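Local coordinates for Can2 (Sulfobacillus thermosulfidooxidans, PDB 7BDV), which binds cyclic tetra-adenylate through its CARF domains and acts as a dual-specificity nuclease that potentiates type III CRISPR defence, at residues 16-19 and 20-24. Sequence-based numbering, arbitrary orientation.
Sequences CLLS and DHLLP. With nucleotides of chain E.
L18 meets L22 where the chain leaves the first strand of the CARF domain, a Rossmann-like beta-alpha-beta fold, and turns toward helix 23-31, contacting two nucleotides of cyclic tetra-adenylate. C16 and L17 belong to strand 13-17 and bury their side chains against strand 36-41, which suits a small thiol and a branched apolar chain. L18 ends the apolar run: its CD2 lies 3.9 Å from L22 CD2, the two leucines slanting across one another; L18 also touches R48 and V49 of helix 47-55, and L22 touches R51. The single methyl L22 CD2 also sits 3.5 Å from S19 O. S19 then faces the ligand. Its chi1 of 61° tucks OG in between the two backbone neighbours of CA, from where the hydroxyl donates a short bond of 2.6 Å to OP1 of A1 in chain E. A water lies 2.9 Å from both S19 OG and H21 O and can bridge them, though it has more acceptors in reach than protons to give; serine fits because its small hydroxyl can give and receive at once. OP1 is gripped a second time by the H21 backbone N at 3.0 Å, nearly straight at 162°. The CD2 edge of the H21 ring, in its plane, lies 3.2 Å from OP2 of A1 in chain E, and H21 ND1 is held by Y150. L23 and P24 supply apolar CH groups to the adenine of A1: L23 CB approaches N6, and the P24 ring lies against the base and its sugar. D20 serves the neighbouring nucleotide, its short carboxylate suited to a ribose hydroxyl. The backbone N of D20 donates to O2' of A4 in chain E, and that hydroxyl in turn donates to D20 OD2 at 2.5 Å.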
loop_
_atom_site.group_PDB
_atom_site.type_symbol
_atom_site.label_atom_id
_atom_site.label_comp_id
_atom_site.label_asym_id
_atom_site.label_seq_id
_atom_site.Cartn_x
_atom_site.Cartn_y
_atom_site.Cartn_z
ATOM N N CYS A 16 -21.343 16.116 1.718
ATOM C CA CYS A 16 -20.026 15.469 1.894
ATOM C C CYS A 16 -19.155 15.596 0.653
ATOM O O CYS A 16 -19.659 15.819 -0.483
ATOM C CB CYS A 16 -20.152 14.069 2.460
ATOM S SG CYS A 16 -21.354 13.050 1.605
ATOM N N LEU A 17 -17.849 15.550 0.904
ATOM C CA LEU A 17 -16.802 15.780 -0.127
ATOM C C LEU A 17 -16.239 14.416 -0.494
ATOM O O LEU A 17 -15.615 13.811 0.390
ATOM C CB LEU A 17 -15.704 16.675 0.469
ATOM C CG LEU A 17 -16.033 18.147 0.633
ATOM C CD1 LEU A 17 -17.312 18.352 1.410
ATOM C CD2 LEU A 17 -14.891 18.862 1.332
ATOM N N LEU A 18 -16.389 13.962 -1.742
ATOM C CA LEU A 18 -15.957 12.607 -2.151
ATOM C C LEU A 18 -14.462 12.618 -2.508
ATOM O O LEU A 18 -13.985 13.581 -3.130
ATOM C CB LEU A 18 -16.783 12.131 -3.345
ATOM C CG LEU A 18 -18.278 11.971 -3.062
ATOM C CD1 LEU A 18 -18.927 11.061 -4.097
ATOM C CD2 LEU A 18 -18.536 11.413 -1.668
ATOM N N SER A 19 -13.794 11.516 -2.216
ATOM C CA SER A 19 -12.321 11.374 -2.321
ATOM C C SER A 19 -11.967 9.896 -2.283
ATOM O O SER A 19 -12.936 9.050 -2.293
ATOM C CB SER A 19 -11.654 12.185 -1.226
ATOM O OG SER A 19 -12.022 11.751 0.054
ATOM N N ASP A 20 -10.673 9.540 -2.248
ATOM C CA ASP A 20 -10.258 8.114 -2.253
ATOM C C ASP A 20 -11.043 7.293 -1.239
ATOM O O ASP A 20 -11.369 6.128 -1.580
ATOM C CB ASP A 20 -8.764 7.925 -1.985
ATOM C CG ASP A 20 -7.902 8.384 -3.146
ATOM O OD1 ASP A 20 -8.111 7.864 -4.271
ATOM O OD2 ASP A 20 -7.064 9.294 -2.922
ATOM N N HIS A 21 -11.241 7.785 -0.013
ATOM C CA HIS A 21 -11.821 6.984 1.088
ATOM C C HIS A 21 -13.236 7.488 1.379
ATOM O O HIS A 21 -13.356 8.483 2.044
ATOM C CB HIS A 21 -10.915 6.987 2.323
ATOM C CG HIS A 21 -9.567 6.445 1.964
ATOM N ND1 HIS A 21 -9.321 5.089 1.838
ATOM C CD2 HIS A 21 -8.410 7.071 1.681
ATOM C CE1 HIS A 21 -8.061 4.913 1.470
ATOM N NE2 HIS A 21 -7.459 6.117 1.400
ATOM N N LEU A 22 -14.240 6.766 0.890
ATOM C CA LEU A 22 -15.675 7.115 1.022
ATOM C C LEU A 22 -16.198 6.786 2.419
ATOM O O LEU A 22 -17.270 7.339 2.787
ATOM C CB LEU A 22 -16.466 6.343 -0.055
ATOM C CG LEU A 22 -16.120 6.723 -1.488
ATOM C CD1 LEU A 22 -16.967 5.967 -2.477
ATOM C CD2 LEU A 22 -16.254 8.236 -1.704
ATOM N N LEU A 23 -15.512 5.909 3.183
ATOM C CA LEU A 23 -15.994 5.393 4.488
ATOM C C LEU A 23 -16.473 6.480 5.432
ATOM O O LEU A 23 -17.522 6.318 6.063
ATOM C CB LEU A 23 -14.933 4.526 5.185
ATOM C CG LEU A 23 -14.928 3.063 4.777
ATOM C CD1 LEU A 23 -13.645 2.373 5.257
ATOM C CD2 LEU A 23 -16.188 2.366 5.268
ATOM N N PRO A 24 -15.715 7.573 5.671
ATOM C CA PRO A 24 -16.130 8.548 6.670
ATOM C C PRO A 24 -17.370 9.365 6.233
ATOM O O PRO A 24 -17.978 9.963 7.083
ATOM C CB PRO A 24 -14.934 9.478 6.843
ATOM C CG PRO A 24 -14.065 9.236 5.625
ATOM C CD PRO A 24 -14.415 7.868 5.085
ATOM P P A E 1 -8.805 11.104 1.468
ATOM O OP1 A E 1 -9.973 10.387 0.817
ATOM O OP2 A E 1 -7.635 10.145 1.614
ATOM O "O5'" A E 1 -9.253 11.652 2.890
ATOM C "C5'" A E 1 -9.809 10.709 3.800
ATOM C "C4'" A E 1 -9.831 11.355 5.147
ATOM O "O4'" A E 1 -10.729 10.606 5.991
ATOM C "C3'" A E 1 -8.497 11.361 5.901
ATOM O "O3'" A E 1 -8.559 12.342 6.892
ATOM C "C2'" A E 1 -8.560 10.047 6.656
ATOM O "O2'" A E 1 -7.695 10.071 7.769
ATOM C "C1'" A E 1 -10.021 10.117 7.105
ATOM N N9 A E 1 -10.681 8.916 7.499
ATOM C C8 A E 1 -11.561 8.824 8.539
ATOM N N7 A E 1 -12.065 7.631 8.678
ATOM C C5 A E 1 -11.509 6.905 7.649
ATOM C C6 A E 1 -11.664 5.570 7.251
ATOM N N6 A E 1 -12.461 4.702 7.859
ATOM N N1 A E 1 -10.980 5.174 6.163
ATOM C C2 A E 1 -10.186 6.046 5.545
ATOM N N3 A E 1 -9.932 7.296 5.842
ATOM C C4 A E 1 -10.656 7.689 6.901
ATOM P P A E 4 -4.557 16.939 1.153
ATOM O OP1 A E 4 -5.012 18.247 0.616
ATOM O OP2 A E 4 -4.547 16.355 2.523
ATOM O "O5'" A E 4 -5.546 16.047 0.260
ATOM C "C5'" A E 4 -5.625 14.655 0.433
ATOM C "C4'" A E 4 -7.056 14.272 0.135
ATOM O "O4'" A E 4 -7.431 14.789 -1.180
ATOM C "C3'" A E 4 -7.297 12.769 0.086
ATOM O "O3'" A E 4 -8.521 12.514 0.793
ATOM C "C2'" A E 4 -7.380 12.497 -1.414
ATOM O "O2'" A E 4 -8.042 11.296 -1.754
ATOM C "C1'" A E 4 -8.084 13.762 -1.892
ATOM N N9 A E 4 -7.967 14.045 -3.305
ATOM C C8 A E 4 -6.804 14.065 -4.083
ATOM N N7 A E 4 -7.056 14.381 -5.341
ATOM C C5 A E 4 -8.440 14.551 -5.399
ATOM C C6 A E 4 -9.324 14.857 -6.460
ATOM N N6 A E 4 -8.905 15.057 -7.700
ATOM N N1 A E 4 -10.663 14.929 -6.197
ATOM C C2 A E 4 -11.062 14.687 -4.940
ATOM N N3 A E 4 -10.322 14.402 -3.860
ATOM C C4 A E 4 -9.008 14.333 -4.161
HETATM O O HOH W 1 -14.645 10.732 0.855
#